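Local coordinates for RabGDI protein (Plasmodium falciparum 3D7, PDB 3P1W) that probably acts as a Rab GDP-dissociation inhibitor, slowing nucleotide release from Rab GTPases in membrane traffic, at residues L67-K72 / E407-K411; I92-I96 / I363-S367; L38-K44 / W450-W454; D304-P310 / N426-S432. All blocks are in the same frame, centred on the assembly; numbering follows the deposited sequence.

Interaction 1 of 4, residues L67-K72 / E407-K411; sequences LYNTFK and EKFVK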
loop_
_atom_site.group_PDB
_atom_site.type_symbol
_atom_site.label_atom_id
_atom_site.label_comp_id
_atom_site.label_asym_id
_atom_site.label_seq_id
_atom_site.Cartn_x
_atom_site.Cartn_y
_atom_site.Cartn_z
ATOM N N LEU A 67 -6.300 -2.867 -20.165
ATOM C CA LEU A 67 -6.149 -4.071 -19.353
ATOM C C LEU A 67 -5.965 -5.254 -20.294
ATOM O O LEU A 67 -5.037 -6.058 -20.144
ATOM C CB LEU A 67 -7.379 -4.255 -18.463
ATOM C CG LEU A 67 -7.406 -5.365 -17.447
ATOM C CD1 LEU A 67 -6.335 -5.105 -16.366
ATOM C CD2 LEU A 67 -8.812 -5.487 -16.847
ATOM N N TYR A 68 -6.830 -5.320 -21.313
ATOM C CA TYR A 68 -6.789 -6.419 -22.262
ATOM C C TYR A 68 -5.561 -6.349 -23.159
ATOM O O TYR A 68 -4.941 -7.372 -23.432
ATOM C CB TYR A 68 -8.117 -6.508 -23.075
ATOM C CG TYR A 68 -9.133 -7.426 -22.419
ATOM C CD1 TYR A 68 -9.861 -7.015 -21.298
ATOM C CD2 TYR A 68 -9.331 -8.717 -22.886
ATOM C CE1 TYR A 68 -10.753 -7.876 -20.649
ATOM C CE2 TYR A 68 -10.229 -9.572 -22.257
ATOM C CZ TYR A 68 -10.931 -9.148 -21.142
ATOM O OH TYR A 68 -11.816 -9.992 -20.529
ATOM N N ASN A 69 -5.189 -5.154 -23.613
ATOM C CA ASN A 69 -3.996 -5.021 -24.452
ATOM C C ASN A 69 -2.759 -5.479 -23.706
ATOM O O ASN A 69 -1.834 -6.057 -24.308
ATOM C CB ASN A 69 -3.797 -3.574 -24.945
ATOM C CG ASN A 69 -4.711 -3.214 -26.124
ATOM O OD1 ASN A 69 -5.421 -4.063 -26.669
ATOM N ND2 ASN A 69 -4.699 -1.938 -26.511
ATOM N N THR A 70 -2.741 -5.196 -22.402
ATOM C CA THR A 70 -1.581 -5.466 -21.556
ATOM C C THR A 70 -1.449 -6.931 -21.193
ATOM O O THR A 70 -0.370 -7.478 -21.282
ATOM C CB THR A 70 -1.624 -4.602 -20.257
ATOM O OG1 THR A 70 -1.560 -3.212 -20.621
ATOM C CG2 THR A 70 -0.475 -4.965 -19.308
ATOM N N PHE A 71 -2.552 -7.559 -20.811
ATOM C CA PHE A 71 -2.542 -8.917 -20.295
ATOM C C PHE A 71 -3.096 -9.975 -21.251
ATOM O O PHE A 71 -2.732 -11.131 -21.137
ATOM C CB PHE A 71 -3.415 -8.974 -19.058
ATOM C CG PHE A 71 -2.828 -8.263 -17.841
ATOM C CD1 PHE A 71 -1.963 -8.933 -16.986
ATOM C CD2 PHE A 71 -3.163 -6.960 -17.558
ATOM C CE1 PHE A 71 -1.444 -8.276 -15.834
ATOM C CE2 PHE A 71 -2.665 -6.310 -16.438
ATOM C CZ PHE A 71 -1.803 -6.965 -15.581
ATOM N N LYS A 72 -4.027 -9.581 -22.124
ATOM C CA LYS A 72 -4.718 -10.535 -23.017
ATOM C C LYS A 72 -4.827 -9.951 -24.431
ATOM O O LYS A 72 -5.911 -9.794 -24.974
ATOM C CB LYS A 72 -6.108 -10.893 -22.478
ATOM C CG LYS A 72 -6.158 -11.543 -21.106
ATOM C CD LYS A 72 -7.578 -11.779 -20.655
ATOM C CE LYS A 72 -7.688 -12.372 -19.241
ATOM N NZ LYS A 72 -6.911 -13.650 -19.113
ATOM N N GLU A 407 -12.426 -13.698 -15.000
ATOM C CA GLU A 407 -11.141 -13.506 -15.672
ATOM C C GLU A 407 -10.044 -13.210 -14.654
ATOM O O GLU A 407 -10.305 -12.604 -13.605
ATOM C CB GLU A 407 -11.194 -12.323 -16.636
ATOM C CG GLU A 407 -12.225 -12.411 -17.769
ATOM C CD GLU A 407 -11.960 -13.519 -18.763
ATOM O OE1 GLU A 407 -10.810 -14.022 -18.846
ATOM O OE2 GLU A 407 -12.908 -13.860 -19.514
ATOM N N LYS A 408 -8.826 -13.625 -14.990
ATOM C CA LYS A 408 -7.627 -13.385 -14.186
ATOM C C LYS A 408 -6.582 -12.646 -15.027
ATOM O O LYS A 408 -6.341 -12.981 -16.193
ATOM C CB LYS A 408 -6.993 -14.691 -13.732
ATOM C CG LYS A 408 -7.742 -15.414 -12.644
ATOM C CD LYS A 408 -7.146 -16.807 -12.430
ATOM C CE LYS A 408 -8.090 -17.692 -11.588
ATOM N NZ LYS A 408 -7.521 -19.082 -11.429
ATOM N N PHE A 409 -5.973 -11.650 -14.428
ATOM C CA PHE A 409 -4.891 -10.902 -15.047
ATOM C C PHE A 409 -3.676 -10.933 -14.081
ATOM O O PHE A 409 -3.696 -10.272 -13.055
ATOM C CB PHE A 409 -5.345 -9.471 -15.285
ATOM C CG PHE A 409 -6.649 -9.345 -16.024
ATOM C CD1 PHE A 409 -6.660 -9.091 -17.379
ATOM C CD2 PHE A 409 -7.874 -9.510 -15.367
ATOM C CE1 PHE A 409 -7.857 -8.952 -18.089
ATOM C CE2 PHE A 409 -9.072 -9.403 -16.063
ATOM C CZ PHE A 409 -9.063 -9.114 -17.445
ATOM N N VAL A 410 -2.661 -11.719 -14.407
ATOM C CA VAL A 410 -1.561 -11.996 -13.515
ATOM C C VAL A 410 -0.298 -11.257 -13.916
ATOM O O VAL A 410 0.059 -11.231 -15.106
ATOM C CB VAL A 410 -1.194 -13.477 -13.501
ATOM C CG1 VAL A 410 -0.001 -13.683 -12.560
ATOM C CG2 VAL A 410 -2.395 -14.330 -13.068
ATOM N N LYS A 411 0.366 -10.626 -12.946
ATOM C CA LYS A 411 1.639 -9.933 -13.186
ATOM C C LYS A 411 2.621 -10.285 -12.077
ATOM O O LYS A 411 2.321 -10.144 -10.878
ATOM C CB LYS A 411 1.461 -8.409 -13.258
ATOM C CG LYS A 411 2.703 -7.667 -13.677
ATOM C CD LYS A 411 2.382 -6.181 -13.845
ATOM C CE LYS A 411 3.621 -5.384 -14.247
ATOM N NZ LYS A 411 3.232 -3.979 -14.469
HETATM O O HOH W 1 -12.016 -12.346 -21.672
HETATM O O HOH W 2 -8.647 -15.197 -17.386
#
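Phe409 drives its ring from strand 407-411 into the side of helix 67-71, and side chains close on it from several directions. Leu67 lies over one face, its CD2 3.9 Å from the centroid of the Phe409 ring; the CE of Lys72 sits over the opposite face. The ring edge of Phe409 is turned to the faces of both Tyr68 and Phe71 in offset edge-to-face pairs, with planes 77° and 79° apart, which makes an aromatic cluster. CB of Phe409 itself stands over the centre of the Phe71 ring, 3.8 Å from its centroid.

The polar side is looser and wetter. A bend at the last torsion of Lys72 (chi4 -56°) lets its NZ donate a hydrogen bond to Lys408 O, 3.0 Å away, whereas its salt bridge to OE1 of Glu407 is long at 3.9 Å. One water joins Lys72 NZ, Glu407 OE1 and Lys408 N; another bridges Tyr68 OH and, weakly, Glu407 OE2.

Tyr68 is further packed by Ile77, Pro78 and Tyr81. Strand 405-418 pairs antiparallel with strand 320-333 through Phe409 and Ile330, so the contact docks helix 64-71 against the large mixed sheet.

Interaction 2 of 4, residues I92-I96 / I363-S367; sequences IPKFI and INLVS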
loop_
_atom_site.group_PDB
_atom_site.type_symbol
_atom_site.label_atom_id
_atom_site.label_comp_id
_atom_site.label_asym_id
_atom_site.label_seq_id
_atom_site.Cartn_x
_atom_site.Cartn_y
_atom_site.Cartn_z
ATOM N N ILE A 92 -1.756 -1.732 -8.914
ATOM C CA ILE A 92 -1.306 -1.891 -7.544
ATOM C C ILE A 92 -2.263 -1.113 -6.628
ATOM O O ILE A 92 -1.942 -0.001 -6.181
ATOM C CB ILE A 92 0.165 -1.464 -7.361
ATOM C CG1 ILE A 92 1.086 -2.205 -8.335
ATOM C CG2 ILE A 92 0.646 -1.696 -5.905
ATOM C CD1 ILE A 92 2.580 -1.867 -8.229
ATOM N N PRO A 93 -3.451 -1.694 -6.363
ATOM C CA PRO A 93 -4.440 -1.020 -5.532
ATOM C C PRO A 93 -4.042 -1.175 -4.081
ATOM O O PRO A 93 -4.029 -2.304 -3.523
ATOM C CB PRO A 93 -5.743 -1.756 -5.832
ATOM C CG PRO A 93 -5.336 -3.154 -6.265
ATOM C CD PRO A 93 -3.951 -2.975 -6.912
ATOM N N LYS A 94 -3.631 -0.082 -3.487
ATOM C CA LYS A 94 -3.346 -0.077 -2.063
ATOM C C LYS A 94 -4.323 0.862 -1.368
ATOM O O LYS A 94 -4.432 2.044 -1.724
ATOM C CB LYS A 94 -1.915 0.354 -1.815
ATOM C CG LYS A 94 -0.879 -0.748 -2.120
ATOM C CD LYS A 94 0.522 -0.245 -2.165
ATOM C CE LYS A 94 1.541 -1.376 -2.434
ATOM N NZ LYS A 94 1.963 -2.203 -1.243
ATOM N N PHE A 95 -4.981 0.364 -0.346
ATOM C CA PHE A 95 -5.819 1.233 0.469
ATOM C C PHE A 95 -5.012 2.090 1.464
ATOM O O PHE A 95 -3.873 1.798 1.803
ATOM C CB PHE A 95 -6.862 0.410 1.219
ATOM C CG PHE A 95 -7.783 -0.385 0.359
ATOM C CD1 PHE A 95 -8.217 0.064 -0.871
ATOM C CD2 PHE A 95 -8.300 -1.581 0.832
ATOM C CE1 PHE A 95 -9.122 -0.674 -1.619
ATOM C CE2 PHE A 95 -9.191 -2.313 0.071
ATOM C CZ PHE A 95 -9.606 -1.850 -1.147
ATOM N N ILE A 96 -5.620 3.178 1.926
ATOM C CA ILE A 96 -4.906 4.207 2.690
ATOM C C ILE A 96 -5.512 4.352 4.085
ATOM O O ILE A 96 -6.722 4.556 4.231
ATOM C CB ILE A 96 -4.996 5.513 1.888
ATOM C CG1 ILE A 96 -4.238 5.351 0.565
ATOM C CG2 ILE A 96 -4.480 6.729 2.688
ATOM C CD1 ILE A 96 -4.708 6.310 -0.512
ATOM N N ILE A 363 -5.707 -9.480 -0.047
ATOM C CA ILE A 363 -6.723 -9.371 -1.089
ATOM C C ILE A 363 -7.476 -8.057 -0.907
ATOM O O ILE A 363 -8.019 -7.803 0.177
ATOM C CB ILE A 363 -7.739 -10.517 -1.073
ATOM C CG1 ILE A 363 -7.050 -11.872 -0.983
ATOM C CG2 ILE A 363 -8.701 -10.384 -2.251
ATOM C CD1 ILE A 363 -7.996 -13.114 -0.905
ATOM N N ASN A 364 -7.477 -7.214 -1.942
ATOM C CA ASN A 364 -8.339 -6.027 -1.971
ATOM C C ASN A 364 -9.487 -6.232 -2.928
ATOM O O ASN A 364 -9.331 -6.896 -3.935
ATOM C CB ASN A 364 -7.549 -4.801 -2.351
ATOM C CG ASN A 364 -6.783 -4.253 -1.181
ATOM O OD1 ASN A 364 -7.031 -4.645 -0.024
ATOM N ND2 ASN A 364 -5.848 -3.356 -1.447
ATOM N N LEU A 365 -10.645 -5.675 -2.594
ATOM C CA LEU A 365 -11.825 -5.810 -3.417
ATOM C C LEU A 365 -12.370 -4.397 -3.622
ATOM O O LEU A 365 -12.547 -3.661 -2.638
ATOM C CB LEU A 365 -12.859 -6.713 -2.711
ATOM C CG LEU A 365 -14.225 -7.005 -3.308
ATOM C CD1 LEU A 365 -15.172 -5.809 -3.268
ATOM C CD2 LEU A 365 -14.145 -7.586 -4.732
ATOM N N VAL A 366 -12.612 -4.048 -4.896
ATOM C CA VAL A 366 -13.238 -2.804 -5.282
ATOM C C VAL A 366 -14.224 -3.016 -6.418
ATOM O O VAL A 366 -14.231 -4.057 -7.076
ATOM C CB VAL A 366 -12.182 -1.757 -5.650
ATOM C CG1 VAL A 366 -11.456 -1.249 -4.378
ATOM C CG2 VAL A 366 -11.199 -2.355 -6.644
ATOM N N SER A 367 -15.099 -2.036 -6.621
ATOM C CA SER A 367 -16.227 -2.238 -7.519
ATOM C C SER A 367 -16.764 -0.909 -8.027
ATOM O O SER A 367 -16.060 0.103 -8.009
ATOM C CB SER A 367 -17.323 -3.028 -6.771
ATOM O OG SER A 367 -17.846 -2.273 -5.690
#
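The amide nitrogen ND2 of Asn364 is held by two carbonyl oxygens, that of Pro93 across the contact and that of Ser437. Its bond to Pro93 O is 3.0 Å long and bent, with an N-H...O angle of 136°. The oxygen lies close to the plane of the Asn364 amide, but the nitrogen stands well above the carbonyl plane of Pro93 and off the lone pairs. Two acceptors on one ND2 would fix the rotation of the amide.

That orientation also lays the amide over Phe95. CG of Asn364 lies 3.3 Å above the ring plane, displaced toward the rim, and the two planes are 24° apart in a stacked arrangement. OD1 of Asn364 comes to 3.2 Å from CE2 of Phe95. At the ring edge, near its plane, CG1 of Val366 meets CE1 of Phe95 at 3.7 Å, with the carbonyl O of Leu365 close by. Phe95 reaches this position with CG opposite its own carbonyl carbon (chi1 -59°), its ring directed at the strand.

All touching residues are buried. Phe95 also packs edge-to-face on Tyr250 of strand 248-251, while strand 361-367 runs between strands 346-350 and 378-385; through Asn364 and Phe95 the loop before strand 96-97 is fastened to the large mixed sheet.

Interaction 3 of 4, residues L38-K44 / W450-W454; sequences LLSHYGK and WENLW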
loop_
_atom_site.group_PDB
_atom_site.type_symbol
_atom_site.label_atom_id
_atom_site.label_comp_id
_atom_site.label_asym_id
_atom_site.label_seq_id
_atom_site.Cartn_x
_atom_site.Cartn_y
_atom_site.Cartn_z
ATOM N N LEU A 38 5.624 17.269 -2.749
ATOM C CA LEU A 38 6.355 17.802 -1.597
ATOM C C LEU A 38 7.483 18.769 -1.982
ATOM O O LEU A 38 7.668 19.813 -1.322
ATOM C CB LEU A 38 6.936 16.655 -0.774
ATOM C CG LEU A 38 5.906 15.809 -0.012
ATOM C CD1 LEU A 38 6.575 14.562 0.522
ATOM C CD2 LEU A 38 5.289 16.644 1.117
ATOM N N LEU A 39 8.255 18.428 -3.021
ATOM C CA LEU A 39 9.327 19.329 -3.501
ATOM C C LEU A 39 8.758 20.656 -4.007
ATOM O O LEU A 39 9.259 21.736 -3.662
ATOM C CB LEU A 39 10.144 18.652 -4.608
ATOM C CG LEU A 39 11.017 17.491 -4.114
ATOM C CD1 LEU A 39 11.496 16.550 -5.253
ATOM C CD2 LEU A 39 12.169 18.018 -3.307
ATOM N N SER A 40 7.717 20.573 -4.831
ATOM C CA SER A 40 7.049 21.763 -5.359
ATOM C C SER A 40 6.426 22.587 -4.229
ATOM O O SER A 40 6.463 23.826 -4.244
ATOM C CB SER A 40 5.995 21.348 -6.405
ATOM O OG SER A 40 5.233 22.456 -6.868
ATOM N N HIS A 41 5.849 21.909 -3.237
ATOM C CA HIS A 41 5.276 22.610 -2.084
ATOM C C HIS A 41 6.327 23.398 -1.290
ATOM O O HIS A 41 6.062 24.532 -0.848
ATOM C CB HIS A 41 4.545 21.630 -1.165
ATOM C CG HIS A 41 3.950 22.268 0.050
ATOM N ND1 HIS A 41 4.555 22.216 1.291
ATOM C CD2 HIS A 41 2.805 22.972 0.219
ATOM C CE1 HIS A 41 3.805 22.856 2.170
ATOM N NE2 HIS A 41 2.737 23.322 1.546
ATOM N N TYR A 42 7.515 22.819 -1.110
ATOM C CA TYR A 42 8.581 23.469 -0.338
ATOM C C TYR A 42 9.498 24.339 -1.219
ATOM O O TYR A 42 10.640 24.616 -0.856
ATOM C CB TYR A 42 9.401 22.435 0.451
ATOM C CG TYR A 42 8.716 21.931 1.707
ATOM C CD1 TYR A 42 8.076 20.697 1.731
ATOM C CD2 TYR A 42 8.711 22.696 2.880
ATOM C CE1 TYR A 42 7.451 20.225 2.884
ATOM C CE2 TYR A 42 8.080 22.236 4.036
ATOM C CZ TYR A 42 7.454 20.996 4.032
ATOM O OH TYR A 42 6.827 20.525 5.168
ATOM N N GLY A 43 8.991 24.746 -2.380
ATOM C CA GLY A 43 9.625 25.772 -3.188
ATOM C C GLY A 43 10.756 25.295 -4.073
ATOM O O GLY A 43 11.503 26.111 -4.582
ATOM N N LYS A 44 10.898 23.984 -4.283
ATOM C CA LYS A 44 12.005 23.499 -5.115
ATOM C C LYS A 44 11.618 23.526 -6.598
ATOM O O LYS A 44 10.443 23.425 -6.937
ATOM C CB LYS A 44 12.475 22.108 -4.679
ATOM C CG LYS A 44 13.076 22.070 -3.261
ATOM C CD LYS A 44 14.498 22.582 -3.238
ATOM C CE LYS A 44 15.031 22.773 -1.819
ATOM N NZ LYS A 44 16.364 23.447 -1.854
ATOM N N TRP A 450 12.817 11.401 1.324
ATOM C CA TRP A 450 12.719 12.819 1.720
ATOM C C TRP A 450 13.719 13.224 2.824
ATOM O O TRP A 450 14.445 14.226 2.684
ATOM C CB TRP A 450 11.295 13.190 2.161
ATOM C CG TRP A 450 11.177 14.650 2.498
ATOM C CD1 TRP A 450 11.348 15.240 3.731
ATOM C CD2 TRP A 450 10.912 15.711 1.584
ATOM N NE1 TRP A 450 11.192 16.607 3.634
ATOM C CE2 TRP A 450 10.926 16.921 2.325
ATOM C CE3 TRP A 450 10.652 15.763 0.211
ATOM C CZ2 TRP A 450 10.691 18.149 1.733
ATOM C CZ3 TRP A 450 10.419 17.004 -0.376
ATOM C CH2 TRP A 450 10.441 18.173 0.383
ATOM N N GLU A 451 13.764 12.445 3.900
ATOM C CA GLU A 451 14.697 12.688 5.005
ATOM C C GLU A 451 16.145 12.852 4.523
ATOM O O GLU A 451 16.890 13.713 5.026
ATOM C CB GLU A 451 14.645 11.553 6.035
ATOM C CG GLU A 451 15.676 11.667 7.185
ATOM C CD GLU A 451 15.511 10.603 8.293
ATOM O OE1 GLU A 451 14.858 9.571 8.069
ATOM O OE2 GLU A 451 16.056 10.807 9.398
ATOM N N ASN A 452 16.540 12.004 3.580
ATOM C CA ASN A 452 17.927 11.932 3.114
ATOM C C ASN A 452 18.269 12.885 1.988
ATOM O O ASN A 452 19.448 13.145 1.740
ATOM C CB ASN A 452 18.259 10.493 2.728
ATOM C CG ASN A 452 18.395 9.600 3.940
ATOM O OD1 ASN A 452 19.331 9.754 4.711
ATOM N ND2 ASN A 452 17.470 8.676 4.116
ATOM N N LEU A 453 17.248 13.410 1.315
ATOM C CA LEU A 453 17.434 14.473 0.344
ATOM C C LEU A 453 17.859 15.742 1.052
ATOM O O LEU A 453 18.793 16.398 0.626
ATOM C CB LEU A 453 16.139 14.797 -0.412
ATOM C CG LEU A 453 15.560 13.877 -1.484
ATOM C CD1 LEU A 453 14.193 14.424 -1.902
ATOM C CD2 LEU A 453 16.461 13.769 -2.690
ATOM N N TRP A 454 17.178 16.088 2.139
ATOM C CA TRP A 454 17.433 17.360 2.819
ATOM C C TRP A 454 17.918 17.219 4.259
ATOM O O TRP A 454 18.121 18.224 4.941
ATOM C CB TRP A 454 16.175 18.223 2.763
ATOM C CG TRP A 454 15.569 18.242 1.393
ATOM C CD1 TRP A 454 14.356 17.730 1.022
ATOM C CD2 TRP A 454 16.165 18.774 0.201
ATOM N NE1 TRP A 454 14.157 17.925 -0.327
ATOM C CE2 TRP A 454 15.252 18.563 -0.852
ATOM C CE3 TRP A 454 17.378 19.414 -0.076
ATOM C CZ2 TRP A 454 15.513 18.973 -2.159
ATOM C CZ3 TRP A 454 17.636 19.816 -1.373
ATOM C CH2 TRP A 454 16.710 19.596 -2.397
#
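Trp450 swings its CG opposite the backbone nitrogen (chi1 -177°), which sends the indole across to Leu38, Leu39 and Tyr42, while a bend at chi2 of Lys44 (-79°) carries that chain over Trp454. The six-membered ring of Trp450 meets the helix 38-41 side through its outer carbons: CZ3 is 3.5 Å from CB of Leu38, and CD2 of Leu39 also reaches it. Tyr42, whose OH bonds to Lys108, approaches obliquely, its CD1 3.7 Å from CZ2 of Trp450, with the ring planes 42° apart. CD2 of Leu39 touches both indoles, lying also at the edge of Trp454, 3.6 Å from its NE1.

Trp454 is modelled in two conformers, and its contacts hold for the one described. Over one face comes Lys44, with CE 3.9 Å from the centroid of the six-membered ring and NZ 4.3 Å from it in an off-centre cation-pi contact; CB of Leu453 lies over the opposite face. The backbone presents Lys44 here through a Schellman motif, in which Lys44 N bonds to Leu39 O and Gly43, at positive phi, is the C-prime residue.

This is an apolar junction between two helix ends, with one lysine at its partly exposed side. In this conformer NE1 of Trp454 is buried without a partner in the model, probably a small polar cost in an interface held mainly by apolar contacts.

Interaction 4 of 4, residues D304-P310 / N426-S432; sequences DKVICDP and NIFVTSS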
loop_
_atom_site.group_PDB
_atom_site.type_symbol
_atom_site.label_atom_id
_atom_site.label_comp_id
_atom_site.label_asym_id
_atom_site.label_seq_id
_atom_site.Cartn_x
_atom_site.Cartn_y
_atom_site.Cartn_z
ATOM N N ASP A 304 20.740 18.974 -9.476
ATOM C CA ASP A 304 21.551 18.672 -8.292
ATOM C C ASP A 304 21.196 17.295 -7.726
ATOM O O ASP A 304 22.033 16.650 -7.084
ATOM C CB ASP A 304 21.341 19.745 -7.213
ATOM C CG ASP A 304 21.772 21.127 -7.676
ATOM O OD1 ASP A 304 22.761 21.226 -8.432
ATOM O OD2 ASP A 304 21.118 22.111 -7.290
ATOM N N LYS A 305 19.957 16.860 -7.950
ATOM C CA LYS A 305 19.513 15.539 -7.506
ATOM C C LYS A 305 18.552 14.910 -8.482
ATOM O O LYS A 305 17.864 15.602 -9.235
ATOM C CB LYS A 305 18.839 15.633 -6.120
ATOM C CG LYS A 305 19.727 16.294 -5.034
ATOM C CD LYS A 305 19.037 16.367 -3.685
ATOM C CE LYS A 305 19.790 17.225 -2.669
ATOM N NZ LYS A 305 21.240 16.870 -2.507
ATOM N N VAL A 306 18.461 13.580 -8.418
ATOM C CA VAL A 306 17.481 12.852 -9.187
ATOM C C VAL A 306 16.701 11.928 -8.232
ATOM O O VAL A 306 17.274 11.370 -7.301
ATOM C CB VAL A 306 18.152 11.997 -10.291
ATOM C CG1 VAL A 306 17.180 10.977 -10.906
ATOM C CG2 VAL A 306 18.732 12.870 -11.386
ATOM N N ILE A 307 15.399 11.795 -8.469
ATOM C CA ILE A 307 14.584 10.734 -7.816
ATOM C C ILE A 307 14.032 9.907 -8.930
ATOM O O ILE A 307 13.494 10.453 -9.895
ATOM C CB ILE A 307 13.438 11.321 -6.973
ATOM C CG1 ILE A 307 13.974 12.176 -5.832
ATOM C CG2 ILE A 307 12.542 10.186 -6.393
ATOM C CD1 ILE A 307 12.908 13.160 -5.275
ATOM N N CYS A 308 14.151 8.582 -8.841
ATOM C CA CYS A 308 13.613 7.760 -9.894
ATOM C C CYS A 308 13.240 6.391 -9.391
ATOM O O CYS A 308 13.666 5.985 -8.325
ATOM C CB CYS A 308 14.621 7.637 -11.031
ATOM S SG CYS A 308 16.168 6.799 -10.631
ATOM N N ASP A 309 12.445 5.691 -10.176
ATOM C CA ASP A 309 12.154 4.286 -9.867
ATOM C C ASP A 309 13.260 3.376 -10.430
ATOM O O ASP A 309 14.101 3.830 -11.219
ATOM C CB ASP A 309 10.740 3.932 -10.315
ATOM C CG ASP A 309 10.586 3.800 -11.801
ATOM O OD1 ASP A 309 11.069 2.809 -12.384
ATOM O OD2 ASP A 309 9.879 4.641 -12.368
ATOM N N PRO A 310 13.279 2.094 -10.035
ATOM C CA PRO A 310 14.365 1.221 -10.413
ATOM C C PRO A 310 14.559 1.040 -11.926
ATOM O O PRO A 310 15.691 0.778 -12.374
ATOM C CB PRO A 310 14.008 -0.115 -9.705
ATOM C CG PRO A 310 13.247 0.293 -8.530
ATOM C CD PRO A 310 12.377 1.443 -9.055
ATOM N N ASN A 426 23.786 11.311 -5.407
ATOM C CA ASN A 426 22.535 12.098 -5.423
ATOM C C ASN A 426 21.449 11.571 -6.371
ATOM O O ASN A 426 20.557 12.330 -6.795
ATOM C CB ASN A 426 22.814 13.583 -5.690
ATOM C CG ASN A 426 23.445 14.266 -4.501
ATOM O OD1 ASN A 426 23.005 14.051 -3.376
ATOM N ND2 ASN A 426 24.460 15.104 -4.739
ATOM N N ILE A 427 21.492 10.262 -6.647
ATOM C CA ILE A 427 20.435 9.596 -7.390
ATOM C C ILE A 427 19.697 8.716 -6.376
ATOM O O ILE A 427 20.246 7.702 -5.915
ATOM C CB ILE A 427 20.962 8.753 -8.555
ATOM C CG1 ILE A 427 21.736 9.638 -9.551
ATOM C CG2 ILE A 427 19.801 8.058 -9.291
ATOM C CD1 ILE A 427 22.478 8.853 -10.592
ATOM N N PHE A 428 18.495 9.159 -6.003
ATOM C CA PHE A 428 17.695 8.507 -4.953
ATOM C C PHE A 428 16.686 7.644 -5.654
ATOM O O PHE A 428 15.885 8.169 -6.431
ATOM C CB PHE A 428 16.965 9.552 -4.104
ATOM C CG PHE A 428 17.882 10.409 -3.284
ATOM C CD1 PHE A 428 18.080 10.143 -1.942
ATOM C CD2 PHE A 428 18.591 11.454 -3.873
ATOM C CE1 PHE A 428 18.945 10.923 -1.189
ATOM C CE2 PHE A 428 19.480 12.241 -3.122
ATOM C CZ PHE A 428 19.648 11.969 -1.771
ATOM N N VAL A 429 16.738 6.341 -5.391
ATOM C CA VAL A 429 15.911 5.362 -6.088
ATOM C C VAL A 429 14.801 4.851 -5.165
ATOM O O VAL A 429 15.066 4.420 -4.052
ATOM C CB VAL A 429 16.743 4.176 -6.634
ATOM C CG1 VAL A 429 15.876 3.247 -7.439
ATOM C CG2 VAL A 429 17.904 4.697 -7.553
ATOM N N THR A 430 13.563 4.944 -5.623
ATOM C CA THR A 430 12.417 4.378 -4.869
ATOM C C THR A 430 12.454 2.848 -4.930
ATOM O O THR A 430 12.842 2.260 -5.944
ATOM C CB THR A 430 11.071 4.907 -5.368
ATOM O OG1 THR A 430 10.922 4.668 -6.768
ATOM C CG2 THR A 430 10.913 6.407 -5.059
ATOM N N SER A 431 12.054 2.207 -3.841
ATOM C CA SER A 431 11.900 0.753 -3.828
ATOM C C SER A 431 10.674 0.318 -4.630
ATOM O O SER A 431 9.712 1.080 -4.839
ATOM C CB SER A 431 11.847 0.232 -2.371
ATOM O OG SER A 431 10.672 0.685 -1.725
ATOM N N SER A 432 10.674 -0.924 -5.080
ATOM C CA SER A 432 9.515 -1.457 -5.766
ATOM C C SER A 432 8.363 -1.571 -4.773
ATOM O O SER A 432 8.609 -1.735 -3.583
ATOM C CB SER A 432 9.814 -2.828 -6.335
ATOM O OG SER A 432 10.998 -2.797 -7.110
HETATM O O HOH W 3 24.818 15.824 -7.636
#
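Strands 305-308 and 427-429 pair in parallel within the mixed sheet built around strand 20-26, consistent with the Rossmann-like fold of the clan to which the GDI family belongs. Val306 sits beside Ile427, Ile307 beside Phe428 and Cys308 beside Val429.

Four backbone hydrogen bonds alternate between the strands. Val306 N bonds to Asn426 O at 2.9 Å and Phe428 N to Val306 O at 2.8 Å, the latter nearly straight at 174°; Cys308 N then bonds to Phe428 O, more bent at 154°, and Thr430 N to Cys308 O. CA-H...O contacts from Ile307 to Phe428 O and from Val429 to Cys308 O fill in between.

Apolar packing divides by sheet face. On one, SG of Cys308 lies 4.1 Å from both CG2 of Ile427 and CG2 of Val429. The other face carries Ile307 and Phe428, covered by helices 30-41 and 440-454 through Leu39 and Leu453. The Phe428 ring has Val306 O at its edge.

The remaining polar groups gather at the two ends. Lys305 bends at chi4 (-52°), bringing NZ into a weak 3.4 Å bond to Asn426 OD1, and one water bridges Asp304 O to Asn426 ND2. At the far end Thr430 OG1 is hydrogen-bonded to Glu32, while the carbonyl oxygen of Thr430, buried with no partner in the model, lies 3.2 Å from CD of Pro310.

From the N terminus, 38-44 is the first segment met and the last to be paired: interaction 3 closes at 450-454 and its loop encloses the other three contacts. Next comes 67-72, joined to 407-411 in interaction 1, whose loop in turn holds interaction 2 (92-96 with 363-367); they bring helix 64-71 and the loop before strand 96-97 to the large mixed sheet, with centres about 17 Å apart. Interaction 4 begins at 304-310, inside those two loops, but ends beyond them at 426-432, so it crosses both. It touches interaction 3, joining the first and last helices to the sheet around strand 20-26.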